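Local coordinates for protein FmtA (Staphylococcus aureus, PDB 5ZH8), which removes D-alanine esterified to wall and lipoteichoic acids of the staphylococcal cell envelope, and influences methicillin resistance and autolysis, at residues Y178-K181 with D185-N188; K194-R199 with N215-A220; K229-N234 with Q281-G286. All blocks are in the same frame, centred on the assembly; numbering follows the deposited sequence.

In the fold
The three contacts follow one another along the chain and gather on one side of the chain's centre, in the mainly helical region that stands beside the large antiparallel sheet of this beta-lactamase-like fold. Interactions 1 and 2 lie closest, their centres about 8 Å apart, because the loop of interaction 1 leads into helix 189-199, which interaction 2 packs on helix 213-227. Interaction 3, with its centre about 13 Å from that of interaction 2 and 14 Å from that of interaction 1, ties the start of helix 231-240 to the loop before strand 288-290. In that loop Q281 is bonded to Y180 of interaction 1 and A285 packs on L217 of interaction 2, so loops and helices form one continuous packing unit.

Interaction 1 of 3, residues Y178-K181 with D185-N188; sequences YKYK and DYKN
Y180 is the first residue along 178-181 to meet the second segment, and it does so with the far end of its ring. Its CG stands anti to the backbone N (chi1 179°), which swings the phenol out toward Y186. The hydroxyl arrives at the rim of the Y186 ring, near that ring's plane: Y180 OH is 3.4 Å from Y186 CD2 and 3.9 Å from Y186 CE2. Behind it the aromatic carbons only graze, with Y180 CZ 4.4 Å from Y186 CD2, and the rings do not stack. Tyrosine suits this place because its long ring packs along the way on A192 of helix 189-199, while its hydroxyl, at the far end, is hydrogen-bonded to Q281 OE1.

Both segments belong to the irregular connection between helices 167-171 and 189-199 in the beta-lactamase-type fold, and the contact is where two points of that loop touch, at the protein surface.

K181 comes next and contributes mainly backbone. Its carbonyl oxygen also approaches the edge of the neighbouring ring, with K181 O 4.2 Å from Y186 CE2, whereas its long aliphatic chain leads away, as suits a lysine in an exposed position. Y186 points toward this strip of backbone from the other segment, CG lying beside its own N (chi1 -50°), and the same ring reaches on to A195 and Q281. Two residues further on, N188 ends the loop as the N-cap of helix 189-199, its OD1 accepting from Q191 N.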
loop_
_atom_site.group_PDB
_atom_site.type_symbol
_atom_site.label_atom_id
_atom_site.label_comp_id
_atom_site.label_asym_id
_atom_site.label_seq_id
_atom_site.Cartn_x
_atom_site.Cartn_y
_atom_site.Cartn_z
ATOM N N TYR A 178 15.130 -8.417 15.304
ATOM C CA TYR A 178 14.351 -8.864 14.154
ATOM C C TYR A 178 13.046 -8.081 14.085
ATOM O O TYR A 178 12.513 -7.660 15.113
ATOM C CB TYR A 178 14.046 -10.366 14.243
ATOM C CG TYR A 178 15.216 -11.262 13.899
ATOM C CD1 TYR A 178 15.585 -11.477 12.576
ATOM C CD2 TYR A 178 15.942 -11.909 14.894
ATOM C CE1 TYR A 178 16.650 -12.299 12.254
ATOM C CE2 TYR A 178 17.014 -12.729 14.581
ATOM C CZ TYR A 178 17.363 -12.920 13.258
ATOM O OH TYR A 178 18.420 -13.732 12.934
ATOM N N LYS A 179 12.536 -7.882 12.871
ATOM C CA LYS A 179 11.298 -7.130 12.681
ATOM C C LYS A 179 10.147 -7.833 13.395
ATOM O O LYS A 179 10.050 -9.057 13.358
ATOM C CB LYS A 179 10.984 -6.953 11.196
ATOM C CG LYS A 179 10.524 -5.549 10.827
ATOM C CD LYS A 179 10.260 -5.421 9.331
ATOM C CE LYS A 179 9.495 -4.142 9.015
ATOM N NZ LYS A 179 9.236 -3.977 7.555
ATOM N N TYR A 180 9.286 -7.047 14.043
ATOM C CA TYR A 180 8.219 -7.572 14.872
ATOM C C TYR A 180 7.232 -8.279 13.973
ATOM O O TYR A 180 6.685 -7.692 13.040
ATOM C CB TYR A 180 7.487 -6.474 15.632
ATOM C CG TYR A 180 6.347 -6.981 16.497
ATOM C CD1 TYR A 180 6.593 -7.828 17.566
ATOM C CD2 TYR A 180 5.028 -6.605 16.253
ATOM C CE1 TYR A 180 5.563 -8.289 18.373
ATOM C CE2 TYR A 180 3.993 -7.058 17.056
ATOM C CZ TYR A 180 4.264 -7.901 18.115
ATOM O OH TYR A 180 3.235 -8.355 18.904
ATOM N N LYS A 181 7.043 -9.560 14.232
ATOM C CA LYS A 181 6.054 -10.355 13.533
ATOM C C LYS A 181 4.869 -10.480 14.475
ATOM O O LYS A 181 4.923 -11.265 15.424
ATOM C CB LYS A 181 6.622 -11.735 13.193
ATOM C CG LYS A 181 7.471 -11.768 11.928
ATOM C CD LYS A 181 7.791 -13.197 11.509
ATOM C CE LYS A 181 6.586 -13.916 10.919
ATOM N NZ LYS A 181 6.700 -15.388 11.116
ATOM N N ASP A 185 -2.584 -14.323 18.660
ATOM C CA ASP A 185 -2.415 -14.980 19.950
ATOM C C ASP A 185 -2.152 -13.985 21.079
ATOM O O ASP A 185 -2.686 -14.131 22.179
ATOM C CB ASP A 185 -1.246 -15.975 19.887
ATOM C CG ASP A 185 -1.499 -17.130 18.928
ATOM O OD1 ASP A 185 -2.526 -17.114 18.213
ATOM O OD2 ASP A 185 -0.661 -18.055 18.892
ATOM N N TYR A 186 -1.332 -12.976 20.800
ATOM C CA TYR A 186 -0.867 -12.060 21.838
ATOM C C TYR A 186 -1.993 -11.151 22.309
ATOM O O TYR A 186 -2.557 -10.387 21.529
ATOM C CB TYR A 186 0.328 -11.234 21.352
ATOM C CG TYR A 186 1.445 -12.048 20.719
ATOM C CD1 TYR A 186 1.694 -13.375 21.101
ATOM C CD2 TYR A 186 2.263 -11.485 19.746
ATOM C CE1 TYR A 186 2.713 -14.108 20.518
ATOM C CE2 TYR A 186 3.287 -12.216 19.160
ATOM C CZ TYR A 186 3.508 -13.523 19.553
ATOM O OH TYR A 186 4.525 -14.236 18.973
ATOM N N LYS A 187 -2.309 -11.254 23.595
ATOM C CA LYS A 187 -3.442 -10.560 24.183
ATOM C C LYS A 187 -3.055 -9.218 24.771
ATOM O O LYS A 187 -3.933 -8.424 25.104
ATOM C CB LYS A 187 -4.058 -11.418 25.293
ATOM C CG LYS A 187 -4.436 -12.832 24.872
ATOM C CD LYS A 187 -5.452 -12.871 23.733
ATOM C CE LYS A 187 -6.817 -12.332 24.149
ATOM N NZ LYS A 187 -7.873 -12.593 23.124
ATOM N N ASN A 188 -1.755 -8.966 24.916
ATOM C CA ASN A 188 -1.287 -7.766 25.609
ATOM C C ASN A 188 0.140 -7.376 25.231
ATOM O O ASN A 188 0.850 -8.135 24.562
ATOM C CB ASN A 188 -1.382 -7.980 27.121
ATOM C CG ASN A 188 -0.641 -9.216 27.580
ATOM O OD1 ASN A 188 0.548 -9.375 27.316
ATOM N ND2 ASN A 188 -1.344 -10.097 28.272
#

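Interaction 2 of 3, residues K194-R199 with N215-A220; sequences KAIQKR and NYLVLA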
loop_
_atom_site.group_PDB
_atom_site.type_symbol
_atom_site.label_atom_id
_atom_site.label_comp_id
_atom_site.label_asym_id
_atom_site.label_seq_id
_atom_site.Cartn_x
_atom_site.Cartn_y
_atom_site.Cartn_z
ATOM N N LYS A 194 7.591 -10.091 25.169
ATOM C CA LYS A 194 8.178 -11.384 25.517
ATOM C C LYS A 194 8.387 -12.251 24.272
ATOM O O LYS A 194 9.260 -13.105 24.249
ATOM C CB LYS A 194 7.352 -12.107 26.593
ATOM C CG LYS A 194 8.022 -12.041 27.962
ATOM C CD LYS A 194 7.065 -12.093 29.145
ATOM C CE LYS A 194 7.834 -11.951 30.463
ATOM N NZ LYS A 194 7.112 -12.463 31.668
ATOM N N ALA A 195 7.588 -12.023 23.236
ATOM C CA ALA A 195 7.816 -12.664 21.939
ATOM C C ALA A 195 9.066 -12.102 21.260
ATOM O O ALA A 195 9.893 -12.865 20.752
ATOM C CB ALA A 195 6.600 -12.502 21.036
ATOM N N ILE A 196 9.198 -10.773 21.265
ATOM C CA ILE A 196 10.352 -10.071 20.680
ATOM C C ILE A 196 11.664 -10.460 21.352
ATOM O O ILE A 196 12.713 -10.514 20.716
ATOM C CB ILE A 196 10.206 -8.534 20.848
ATOM C CG1 ILE A 196 9.101 -7.980 19.944
ATOM C CG2 ILE A 196 11.516 -7.810 20.559
ATOM C CD1 ILE A 196 8.628 -6.599 20.354
ATOM N N GLN A 197 11.604 -10.701 22.654
ATOM C CA GLN A 197 12.791 -11.094 23.409
ATOM C C GLN A 197 13.290 -12.474 22.971
ATOM O O GLN A 197 14.492 -12.675 22.843
ATOM C CB GLN A 197 12.524 -11.030 24.924
ATOM C CG GLN A 197 13.754 -11.206 25.800
ATOM C CD GLN A 197 14.151 -12.648 26.030
ATOM O OE1 GLN A 197 13.311 -13.542 26.028
ATOM N NE2 GLN A 197 15.440 -12.877 26.235
ATOM N N LYS A 198 12.370 -13.407 22.727
ATOM C CA LYS A 198 12.731 -14.732 22.222
ATOM C C LYS A 198 13.394 -14.658 20.835
ATOM O O LYS A 198 14.412 -15.315 20.597
ATOM C CB LYS A 198 11.506 -15.665 22.197
ATOM C CG LYS A 198 11.819 -17.132 21.935
ATOM C CD LYS A 198 12.583 -17.780 23.080
ATOM C CE LYS A 198 12.665 -19.289 22.893
ATOM N NZ LYS A 198 13.431 -19.978 23.971
ATOM N N ARG A 199 12.826 -13.864 19.929
ATOM C CA ARG A 199 13.396 -13.715 18.595
ATOM C C ARG A 199 14.776 -13.077 18.675
ATOM O O ARG A 199 15.681 -13.478 17.961
ATOM C CB ARG A 199 12.494 -12.874 17.707
ATOM C CG ARG A 199 11.121 -13.474 17.471
ATOM C CD ARG A 199 10.593 -13.056 16.115
ATOM N NE ARG A 199 11.317 -13.747 15.049
ATOM C CZ ARG A 199 11.498 -13.283 13.813
ATOM N NH1 ARG A 199 11.025 -12.091 13.435
ATOM N NH2 ARG A 199 12.181 -14.020 12.939
ATOM N N ASN A 215 10.626 -2.078 18.353
ATOM C CA ASN A 215 11.454 -1.206 19.173
ATOM C C ASN A 215 10.582 -0.410 20.134
ATOM O O ASN A 215 10.835 -0.391 21.335
ATOM C CB ASN A 215 12.264 -0.230 18.317
ATOM C CG ASN A 215 13.430 -0.887 17.600
ATOM O OD1 ASN A 215 14.182 -1.692 18.169
ATOM N ND2 ASN A 215 13.599 -0.520 16.333
ATOM N N TYR A 216 9.551 0.241 19.606
ATOM C CA TYR A 216 8.697 1.088 20.436
ATOM C C TYR A 216 7.702 0.302 21.293
ATOM O O TYR A 216 7.164 0.845 22.259
ATOM C CB TYR A 216 8.011 2.173 19.597
ATOM C CG TYR A 216 8.926 3.362 19.381
ATOM C CD1 TYR A 216 10.115 3.227 18.670
ATOM C CD2 TYR A 216 8.626 4.609 19.920
ATOM C CE1 TYR A 216 10.960 4.304 18.481
ATOM C CE2 TYR A 216 9.469 5.690 19.737
ATOM C CZ TYR A 216 10.636 5.532 19.023
ATOM O OH TYR A 216 11.487 6.601 18.843
ATOM N N LEU A 217 7.474 -0.970 20.963
ATOM C CA LEU A 217 6.737 -1.866 21.866
ATOM C C LEU A 217 7.566 -2.187 23.117
ATOM O O LEU A 217 7.032 -2.209 24.223
ATOM C CB LEU A 217 6.317 -3.160 21.158
ATOM C CG LEU A 217 5.334 -3.004 19.998
ATOM C CD1 LEU A 217 5.108 -4.345 19.323
ATOM C CD2 LEU A 217 4.012 -2.409 20.466
ATOM N N VAL A 218 8.866 -2.425 22.934
ATOM C CA VAL A 218 9.796 -2.623 24.053
ATOM C C VAL A 218 9.912 -1.367 24.916
ATOM O O VAL A 218 9.976 -1.455 26.146
ATOM C CB VAL A 218 11.222 -2.974 23.551
ATOM C CG1 VAL A 218 12.238 -2.920 24.691
ATOM C CG2 VAL A 218 11.228 -4.332 22.862
ATOM N N LEU A 219 9.968 -0.208 24.262
ATOM C CA LEU A 219 10.024 1.077 24.967
ATOM C C LEU A 219 8.749 1.348 25.753
ATOM O O LEU A 219 8.802 1.893 26.850
ATOM C CB LEU A 219 10.279 2.238 24.002
ATOM C CG LEU A 219 11.703 2.391 23.461
ATOM C CD1 LEU A 219 11.753 3.504 22.427
ATOM C CD2 LEU A 219 12.710 2.604 24.578
ATOM N N ALA A 220 7.607 0.978 25.187
ATOM C CA ALA A 220 6.335 1.105 25.890
ATOM C C ALA A 220 6.326 0.247 27.163
ATOM O O ALA A 220 5.814 0.675 28.196
ATOM C CB ALA A 220 5.179 0.719 24.976
#
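I196 faces helix 213-227 from helix 189-199, and between 194-199 and 215-220 its branched side chain makes the contact, with L217 and V218. The two segments come nearest at I196 and V218, whose CA atoms are 8.2 Å apart.

From CB the chain forks. CB itself stands back, 4.8 Å from V218 CG2. The shorter branch, CG2, then reaches V218: I196 CG2 and V218 CG2 lie 4.2 Å apart, a meeting of two methyls from side chains that run slantwise to each other. The longer branch begins with CG1, placed beside the backbone N (chi1 -71°), and here it lies against the ring of Y180 in the preceding loop. An extended second torsion (chi2 163°) carries the tip onward into the angle between the two partners. There I196 CD1 is 4.2 Å from L217 CB and 4.3 Å from L217 CD1, and a similar 4.3 Å separates I196 CD1 from V218 CG2.

Isoleucine fits because its two branches can serve two neighbours at once, whereas valine presents a compact methyl close to its helix. L217 points toward the partner helix and also packs on L189 and A285, while V218 meets V193 and L170, so the contact is one part of a wider apolar layer in the helical region. Polar side chains of 194-199 find partners away from this interface: K194 makes a cation-pi contact with W158, and Q197 NE2 bonds to K160 O.

Only aliphatic carbons meet between these two segments, so their association rests on dispersion and on burial of apolar surface, which fix no precise bond direction.

Interaction 3 of 3, residues K229-N234 with Q281-G286; sequences KSYAEN and QYYGAG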
loop_
_atom_site.group_PDB
_atom_site.type_symbol
_atom_site.label_atom_id
_atom_site.label_comp_id
_atom_site.label_asym_id
_atom_site.label_seq_id
_atom_site.Cartn_x
_atom_site.Cartn_y
_atom_site.Cartn_z
ATOM N N LYS A 229 2.987 1.464 36.117
ATOM C CA LYS A 229 1.645 1.850 35.699
ATOM C C LYS A 229 1.470 1.573 34.228
ATOM O O LYS A 229 2.435 1.570 33.475
ATOM C CB LYS A 229 1.392 3.331 35.980
ATOM C CG LYS A 229 1.346 3.666 37.459
ATOM C CD LYS A 229 0.753 5.048 37.709
ATOM C CE LYS A 229 0.441 5.256 39.185
ATOM N NZ LYS A 229 -0.535 4.252 39.716
ATOM N N SER A 230 0.225 1.347 33.824
ATOM C CA SER A 230 -0.073 1.021 32.437
ATOM C C SER A 230 0.330 2.157 31.498
ATOM O O SER A 230 0.375 3.321 31.898
ATOM C CB SER A 230 -1.558 0.706 32.272
ATOM O OG SER A 230 -2.344 1.888 32.299
ATOM N N TYR A 231 0.628 1.800 30.253
ATOM C CA TYR A 231 0.935 2.773 29.216
ATOM C C TYR A 231 -0.213 3.767 29.069
ATOM O O TYR A 231 0.012 4.975 29.000
ATOM C CB TYR A 231 1.187 2.066 27.876
ATOM C CG TYR A 231 1.531 3.008 26.740
ATOM C CD1 TYR A 231 0.533 3.590 25.967
ATOM C CD2 TYR A 231 2.855 3.319 26.439
ATOM C CE1 TYR A 231 0.838 4.451 24.924
ATOM C CE2 TYR A 231 3.172 4.176 25.402
ATOM C CZ TYR A 231 2.159 4.743 24.644
ATOM O OH TYR A 231 2.458 5.609 23.609
ATOM N N ALA A 232 -1.438 3.249 29.030
ATOM C CA ALA A 232 -2.645 4.070 28.896
ATOM C C ALA A 232 -2.744 5.122 29.990
ATOM O O ALA A 232 -3.119 6.262 29.735
ATOM C CB ALA A 232 -3.891 3.180 28.914
ATOM N N GLU A 233 -2.416 4.726 31.210
ATOM C CA GLU A 233 -2.435 5.642 32.338
ATOM C C GLU A 233 -1.330 6.684 32.204
ATOM O O GLU A 233 -1.570 7.873 32.411
ATOM C CB GLU A 233 -2.273 4.871 33.645
ATOM C CG GLU A 233 -2.471 5.720 34.887
ATOM C CD GLU A 233 -2.617 4.899 36.148
ATOM O OE1 GLU A 233 -2.597 3.644 36.072
ATOM O OE2 GLU A 233 -2.736 5.517 37.224
ATOM N N ASN A 234 -0.126 6.240 31.857
ATOM C CA ASN A 234 0.983 7.158 31.666
ATOM C C ASN A 234 0.652 8.169 30.575
ATOM O O ASN A 234 0.915 9.361 30.739
ATOM C CB ASN A 234 2.281 6.410 31.342
ATOM C CG ASN A 234 2.948 5.808 32.578
ATOM O OD1 ASN A 234 3.257 4.618 32.617
ATOM N ND2 ASN A 234 3.208 6.642 33.583
ATOM N N GLN A 281 -2.067 -5.824 21.515
ATOM C CA GLN A 281 -0.638 -6.042 21.738
ATOM C C GLN A 281 0.228 -4.884 21.228
ATOM O O GLN A 281 1.456 -4.963 21.265
ATOM C CB GLN A 281 -0.213 -7.347 21.051
ATOM C CG GLN A 281 0.114 -7.220 19.563
ATOM C CD GLN A 281 -0.186 -8.476 18.764
ATOM O OE1 GLN A 281 0.680 -9.001 18.068
ATOM N NE2 GLN A 281 -1.425 -8.959 18.855
ATOM N N TYR A 282 -0.411 -3.813 20.755
ATOM C CA TYR A 282 0.285 -2.727 20.058
ATOM C C TYR A 282 0.295 -1.401 20.821
ATOM O O TYR A 282 0.342 -0.326 20.211
ATOM C CB TYR A 282 -0.312 -2.540 18.650
ATOM C CG TYR A 282 0.660 -2.890 17.546
ATOM C CD1 TYR A 282 1.601 -1.961 17.107
ATOM C CD2 TYR A 282 0.656 -4.152 16.961
ATOM C CE1 TYR A 282 2.501 -2.278 16.108
ATOM C CE2 TYR A 282 1.554 -4.477 15.961
ATOM C CZ TYR A 282 2.474 -3.538 15.538
ATOM O OH TYR A 282 3.362 -3.864 14.541
ATOM N N TYR A 283 0.281 -1.474 22.149
ATOM C CA TYR A 283 0.310 -0.268 22.978
ATOM C C TYR A 283 1.652 0.433 22.841
ATOM O O TYR A 283 2.678 -0.093 23.265
ATOM C CB TYR A 283 0.024 -0.600 24.443
ATOM C CG TYR A 283 -1.446 -0.803 24.730
ATOM C CD1 TYR A 283 -2.059 -2.025 24.480
ATOM C CD2 TYR A 283 -2.226 0.232 25.242
ATOM C CE1 TYR A 283 -3.406 -2.212 24.732
ATOM C CE2 TYR A 283 -3.573 0.052 25.498
ATOM C CZ TYR A 283 -4.157 -1.176 25.243
ATOM O OH TYR A 283 -5.493 -1.386 25.499
ATOM N N GLY A 284 1.634 1.606 22.216
ATOM C CA GLY A 284 2.827 2.430 22.056
ATOM C C GLY A 284 3.378 2.504 20.645
ATOM O O GLY A 284 4.162 3.403 20.342
ATOM N N ALA A 285 2.986 1.567 19.785
ATOM C CA ALA A 285 3.468 1.527 18.391
ATOM C C ALA A 285 2.354 1.637 17.341
ATOM O O ALA A 285 2.617 1.485 16.144
ATOM C CB ALA A 285 4.284 0.260 18.160
ATOM N N GLY A 286 1.118 1.884 17.781
ATOM C CA GLY A 286 0.034 2.230 16.860
ATOM C C GLY A 286 -1.323 1.592 17.100
ATOM O O GLY A 286 -1.877 0.967 16.194
#
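The two segments approach most closely at Y231 and Y283, whose CA atoms are 7.0 Å apart, just before the backbone turns at G284 with a positive phi (109°) that glycine adopts readily. Beside this turn lies the Y231 ring. Its first torsion is fully extended (chi1 -179°), CG pointing directly away from the backbone N, and the phenol leaves the first turn of helix 231-240 to lay one face against the glycine: Y231 CZ is 3.5 Å from G284 CA, and G284 N sits above the ring, offset toward its rim. With no side chain on G284, the ring can lie with its face over the backbone. Nearer the helix, Y231 CD1 approaches the edge of the other tyrosine, at 4.4 Å from Y283 CD2, close to the plane of the Y283 ring.

This places the start of a helix against the loop leading to strand 288-290, deep in the helical part of the beta-lactamase-type fold. Helix 129-142 lies against both segments. Its T133 OG1 is hydrogen-bonded to Y231 OH and to G284 O, while S132 OG also bonds to the phenol, so the buried hydroxyl is satisfied.

The helix start is capped by S230, whose short side chain curls back to accept from the helix: E233 N to S230 OG is 3.0 Å, at an N-H...O angle of 153°. Y231 N is bonded to E224 OE2. On the exposed flank K229 NZ forms a salt bridge of 3.6 Å with E233 OE2. N48 of helix 47-55 bonds to A232 N through OD1 and also touches Y283.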